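Local coordinates for protein possible translation initiation inhibitor (PDB 3LME) that is of unknown function but belongs to the YjgF-like superfamily and forms an assembly of three copies of one chain, at residues F79-V83 and A84-P88; D96-D100 and G101-P105. The protein carries 1 engineered substitution. All coordinates share one frame; numbering follows the deposited sequence.

In the fold
From the N terminus the chain reaches the contacts through strand 73-80. Contact 1 turns the end of that strand into helix 83-98, and contact 2 turns the far end of the same helix into the loop leading to strand 106-110. The two therefore sit in series, neither nested nor crossed, at opposite ends of one helix, their centres about 19 Å apart and their nearest atoms about 9 Å apart. Together they close both connections of a beta-alpha-beta unit whose strands 73-80 and 106-110 run parallel at one border of the mixed sheet within this chain. Both contacts also touch the second subunit of the trimer.

Contact 1. Residues F79-V83 and A84-P88; sequences FVTDV and AKYRP
Asp-82 meets Lys-85 and Tyr-86 mainly through backbone hydrogen bonds. Tyr-86 N donates to Asp-82 O at 2.9 Å, nearly in line with the carbonyl (C=O...N 172°), and Lys-85 N adds a weak bond to the same oxygen. Arg-87 N donates to Val-83 O at 3.0 Å, the next bond of the helical series, which is broken at Pro-88, where the helix kinks. The carboxylate of Asp-82 supplies the cap: with CG swung opposite the backbone N (chi1 -177°), OD1 accepts a second, weak bond from Lys-85 N at 3.3 Å. OD2 lies beside Lys-85 CB. The Lys-85 chain then extends away, leaving its NZ 5.7 Å from Asp-82 OD2, too far for a salt bridge.

Asp-82 is thus the N-cap of helix 83-98, where the beta-alpha-beta unit passes from strand 73-80 into its helix. Val-83 N donates to OE1 of Gln-110, at the end of the parallel strand 106-110.

The Tyr-86 ring brings CE2 to Thr-81 and Asp-82. Thr-81 CG2 reaches the ring edge there, 4.1 Å from Tyr-86 CE2, and Asp-82 CB approaches the same carbon. Val-80 CB lies 4.3 Å from Tyr-86 CB. Lys-85 CG rests over one face of this ring, toward the rim. Val-83 CG2 meets Arg-87 CB across one helical turn. The polar end of Arg-87 bends elsewhere, forming salt bridges through NH2 with Asp-115 of the second subunit and through NE with a sulfate ion, probably from the crystallisation liquor.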
loop_
_atom_site.group_PDB
_atom_site.type_symbol
_atom_site.label_atom_id
_atom_site.label_comp_id
_atom_site.label_asym_id
_atom_site.label_seq_id
_atom_site.Cartn_x
_atom_site.Cartn_y
_atom_site.Cartn_z
ATOM N N PHE A 79 -4.069 -8.772 2.353
ATOM C CA PHE A 79 -3.396 -9.278 3.545
ATOM C C PHE A 79 -4.208 -10.441 4.106
ATOM O O PHE A 79 -5.407 -10.328 4.362
ATOM C CB PHE A 79 -3.264 -8.178 4.592
ATOM C CG PHE A 79 -2.765 -6.876 4.044
ATOM C CD1 PHE A 79 -1.409 -6.587 4.039
ATOM C CD2 PHE A 79 -3.653 -5.934 3.536
ATOM C CE1 PHE A 79 -0.933 -5.386 3.530
ATOM C CE2 PHE A 79 -3.183 -4.701 3.028
ATOM C CZ PHE A 79 -1.816 -4.441 3.028
ATOM N N VAL A 80 -3.551 -11.572 4.268
ATOM C CA VAL A 80 -4.180 -12.732 4.832
ATOM C C VAL A 80 -3.339 -13.285 5.990
ATOM O O VAL A 80 -2.227 -12.833 6.280
ATOM C CB VAL A 80 -4.410 -13.845 3.769
ATOM C CG1 VAL A 80 -5.023 -13.274 2.519
ATOM C CG2 VAL A 80 -3.107 -14.561 3.446
ATOM N N THR A 81 -3.894 -14.305 6.617
ATOM C CA THR A 81 -3.448 -14.795 7.883
ATOM C C THR A 81 -2.619 -16.062 7.725
ATOM O O THR A 81 -1.824 -16.413 8.624
ATOM C CB THR A 81 -4.681 -14.946 8.786
ATOM O OG1 THR A 81 -4.591 -13.939 9.787
ATOM C CG2 THR A 81 -4.832 -16.358 9.423
ATOM N N ASP A 82 -2.797 -16.717 6.569
ATOM C CA ASP A 82 -2.091 -17.936 6.199
ATOM C C ASP A 82 -2.049 -17.966 4.673
ATOM O O ASP A 82 -2.936 -18.472 4.021
ATOM C CB ASP A 82 -2.812 -19.161 6.795
ATOM C CG ASP A 82 -2.093 -20.504 6.520
ATOM O OD1 ASP A 82 -1.090 -20.571 5.759
ATOM O OD2 ASP A 82 -2.565 -21.518 7.077
ATOM N N VAL A 83 -1.007 -17.398 4.094
ATOM C CA VAL A 83 -0.881 -17.366 2.644
ATOM C C VAL A 83 -0.959 -18.771 2.031
ATOM O O VAL A 83 -1.660 -18.984 1.056
ATOM C CB VAL A 83 0.376 -16.542 2.189
ATOM C CG1 VAL A 83 1.682 -17.296 2.448
ATOM C CG2 VAL A 83 0.258 -16.133 0.738
ATOM N N ALA A 84 -0.279 -19.741 2.619
ATOM C CA ALA A 84 -0.355 -21.096 2.094
ATOM C C ALA A 84 -1.823 -21.554 1.962
ATOM O O ALA A 84 -2.184 -22.214 0.993
ATOM C CB ALA A 84 0.451 -22.054 2.967
ATOM N N LYS A 85 -2.660 -21.179 2.924
ATOM C CA LYS A 85 -4.031 -21.660 2.985
ATOM C C LYS A 85 -5.011 -20.867 2.115
ATOM O O LYS A 85 -5.862 -21.456 1.450
ATOM C CB LYS A 85 -4.523 -21.671 4.444
ATOM C CG LYS A 85 -5.889 -22.379 4.640
ATOM C CD LYS A 85 -6.102 -22.880 6.060
ATOM C CE LYS A 85 -7.601 -22.962 6.366
ATOM N NZ LYS A 85 -7.891 -23.362 7.787
ATOM N N TYR A 86 -4.891 -19.542 2.129
ATOM C CA TYR A 86 -5.880 -18.681 1.501
ATOM C C TYR A 86 -5.539 -18.135 0.120
ATOM O O TYR A 86 -6.421 -17.648 -0.594
ATOM C CB TYR A 86 -6.254 -17.548 2.438
ATOM C CG TYR A 86 -6.699 -18.063 3.775
ATOM C CD1 TYR A 86 -7.800 -18.908 3.886
ATOM C CD2 TYR A 86 -6.006 -17.724 4.931
ATOM C CE1 TYR A 86 -8.201 -19.391 5.109
ATOM C CE2 TYR A 86 -6.393 -18.199 6.153
ATOM C CZ TYR A 86 -7.490 -19.030 6.239
ATOM O OH TYR A 86 -7.867 -19.505 7.471
ATOM N N ARG A 87 -4.283 -18.216 -0.280
ATOM C CA ARG A 87 -3.951 -17.745 -1.597
ATOM C C ARG A 87 -4.813 -18.482 -2.633
ATOM O O ARG A 87 -5.388 -17.843 -3.502
ATOM C CB ARG A 87 -2.462 -17.884 -1.883
ATOM C CG ARG A 87 -1.969 -16.860 -2.861
ATOM C CD ARG A 87 -0.898 -17.396 -3.744
ATOM N NE ARG A 87 -1.333 -18.599 -4.491
ATOM C CZ ARG A 87 -0.837 -19.838 -4.317
ATOM N NH1 ARG A 87 -1.288 -20.852 -5.061
ATOM N NH2 ARG A 87 0.118 -20.061 -3.408
ATOM N N PRO A 88 -4.931 -19.822 -2.528
ATOM C CA PRO A 88 -5.793 -20.521 -3.496
ATOM C C PRO A 88 -7.282 -20.110 -3.427
ATOM O O PRO A 88 -8.009 -20.195 -4.438
ATOM C CB PRO A 88 -5.636 -22.008 -3.125
ATOM C CG PRO A 88 -4.868 -22.032 -1.840
ATOM C CD PRO A 88 -4.120 -20.760 -1.733
#

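Contact 2. Residues D96-D100 and G101-P105; sequences DIWGD and GPYPP
Tyr-103 OH donates to Gly-99 O at 2.6 Å, approaching a lone pair of the carbonyl within its plane; this bond ties the phenol oxygen to the turn. Gly-101 N donates to Trp-98 O at 3.0 Å, well out of that carbonyl's plane and so missing its lone pairs, closing a type II' beta turn over Trp-98 to Gly-101 that ends helix 83-98. The turn and the loop after it carry the chain from the helix to strand 106-110 in the beta-alpha-beta unit. Gly-99 carries the positive phi (64°) that takes the chain out of the helix, and a cis peptide before Pro-102 follows the turn.

Tyr-103 CG stands opposite its carbonyl carbon (chi1 -56°), which folds the ring back along the turn, with Gly-101 CA over the centre of one face. CD1 of that ring packs against Trp-98 CB at 3.6 Å. Beyond it, the indole is fixed at its polar edge by a hydrogen bond from NE1 to Lys-70 O. Pro-104 lies over one indole face, its CD making a CH-pi contact 4.1 Å from the centroid of the five-membered ring. On the opposite indole face, toward the rim, sits Ile-97 CG2, 3.5 Å above the plane.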
loop_
_atom_site.group_PDB
_atom_site.type_symbol
_atom_site.label_atom_id
_atom_site.label_comp_id
_atom_site.label_asym_id
_atom_site.label_seq_id
_atom_site.Cartn_x
_atom_site.Cartn_y
_atom_site.Cartn_z
ATOM N N ASP A 96 -14.017 -16.285 -9.974
ATOM C CA ASP A 96 -15.457 -16.163 -9.959
ATOM C C ASP A 96 -15.905 -14.772 -10.403
ATOM O O ASP A 96 -16.951 -14.613 -11.036
ATOM C CB ASP A 96 -15.997 -16.422 -8.558
ATOM C CG ASP A 96 -16.110 -17.907 -8.207
ATOM O OD1 ASP A 96 -16.001 -18.807 -9.108
ATOM O OD2 ASP A 96 -16.325 -18.143 -6.979
ATOM N N ILE A 97 -15.111 -13.769 -10.045
ATOM C CA ILE A 97 -15.516 -12.391 -10.220
ATOM C C ILE A 97 -15.048 -11.886 -11.571
ATOM O O ILE A 97 -15.825 -11.302 -12.319
ATOM C CB ILE A 97 -15.032 -11.499 -9.032
ATOM C CG1 ILE A 97 -15.788 -11.906 -7.757
ATOM C CG2 ILE A 97 -15.207 -10.014 -9.334
ATOM C CD1 ILE A 97 -15.469 -11.084 -6.544
ATOM N N TRP A 98 -13.792 -12.153 -11.891
ATOM C CA TRP A 98 -13.147 -11.591 -13.062
ATOM C C TRP A 98 -13.214 -12.525 -14.280
ATOM O O TRP A 98 -12.798 -12.160 -15.373
ATOM C CB TRP A 98 -11.689 -11.193 -12.724
ATOM C CG TRP A 98 -11.576 -9.787 -12.171
ATOM C CD1 TRP A 98 -11.432 -8.646 -12.898
ATOM C CD2 TRP A 98 -11.608 -9.383 -10.787
ATOM N NE1 TRP A 98 -11.377 -7.556 -12.062
ATOM C CE2 TRP A 98 -11.490 -7.977 -10.764
ATOM C CE3 TRP A 98 -11.715 -10.070 -9.572
ATOM C CZ2 TRP A 98 -11.477 -7.236 -9.559
ATOM C CZ3 TRP A 98 -11.715 -9.339 -8.378
ATOM C CH2 TRP A 98 -11.605 -7.935 -8.381
ATOM N N GLY A 99 -13.729 -13.726 -14.088
ATOM C CA GLY A 99 -13.765 -14.698 -15.150
ATOM C C GLY A 99 -12.357 -15.069 -15.533
ATOM O O GLY A 99 -11.520 -15.331 -14.666
ATOM N N ASP A 100 -12.099 -15.088 -16.840
ATOM C CA ASP A 100 -10.765 -15.386 -17.353
ATOM C C ASP A 100 -9.885 -14.129 -17.491
ATOM O O ASP A 100 -8.781 -14.206 -18.046
ATOM C CB ASP A 100 -10.857 -16.139 -18.681
ATOM C CG ASP A 100 -11.335 -15.249 -19.846
ATOM O OD1 ASP A 100 -11.697 -14.047 -19.628
ATOM O OD2 ASP A 100 -11.351 -15.779 -20.990
ATOM N N GLY A 101 -10.358 -12.990 -16.978
ATOM C CA GLY A 101 -9.545 -11.767 -16.947
ATOM C C GLY A 101 -10.074 -10.631 -17.810
ATOM O O GLY A 101 -11.228 -10.657 -18.225
ATOM N N PRO A 102 -9.258 -9.595 -18.062
ATOM C CA PRO A 102 -7.918 -9.423 -17.513
ATOM C C PRO A 102 -8.021 -9.061 -16.026
ATOM O O PRO A 102 -9.012 -8.457 -15.594
ATOM C CB PRO A 102 -7.357 -8.247 -18.321
ATOM C CG PRO A 102 -8.600 -7.397 -18.652
ATOM C CD PRO A 102 -9.756 -8.374 -18.749
ATOM N N TYR A 103 -6.995 -9.436 -15.267
ATOM C CA TYR A 103 -6.978 -9.297 -13.826
ATOM C C TYR A 103 -6.175 -8.075 -13.343
ATOM O O TYR A 103 -5.191 -7.708 -13.966
ATOM C CB TYR A 103 -6.359 -10.550 -13.272
ATOM C CG TYR A 103 -7.033 -11.825 -13.685
ATOM C CD1 TYR A 103 -8.242 -12.213 -13.101
ATOM C CD2 TYR A 103 -6.443 -12.685 -14.632
ATOM C CE1 TYR A 103 -8.863 -13.415 -13.451
ATOM C CE2 TYR A 103 -7.065 -13.902 -14.990
ATOM C CZ TYR A 103 -8.275 -14.254 -14.383
ATOM O OH TYR A 103 -8.912 -15.430 -14.712
ATOM N N PRO A 104 -6.550 -7.466 -12.204
ATOM C CA PRO A 104 -5.785 -6.307 -11.727
ATOM C C PRO A 104 -4.418 -6.689 -11.156
ATOM O O PRO A 104 -4.224 -7.840 -10.758
ATOM C CB PRO A 104 -6.646 -5.734 -10.615
ATOM C CG PRO A 104 -7.841 -6.627 -10.524
ATOM C CD PRO A 104 -7.548 -7.901 -11.226
ATOM N N PRO A 105 -3.465 -5.736 -11.127
ATOM C CA PRO A 105 -2.207 -5.950 -10.440
ATOM C C PRO A 105 -2.486 -6.201 -8.958
ATOM O O PRO A 105 -3.372 -5.583 -8.381
ATOM C CB PRO A 105 -1.485 -4.613 -10.604
ATOM C CG PRO A 105 -2.156 -3.955 -11.732
ATOM C CD PRO A 105 -3.573 -4.359 -11.637
#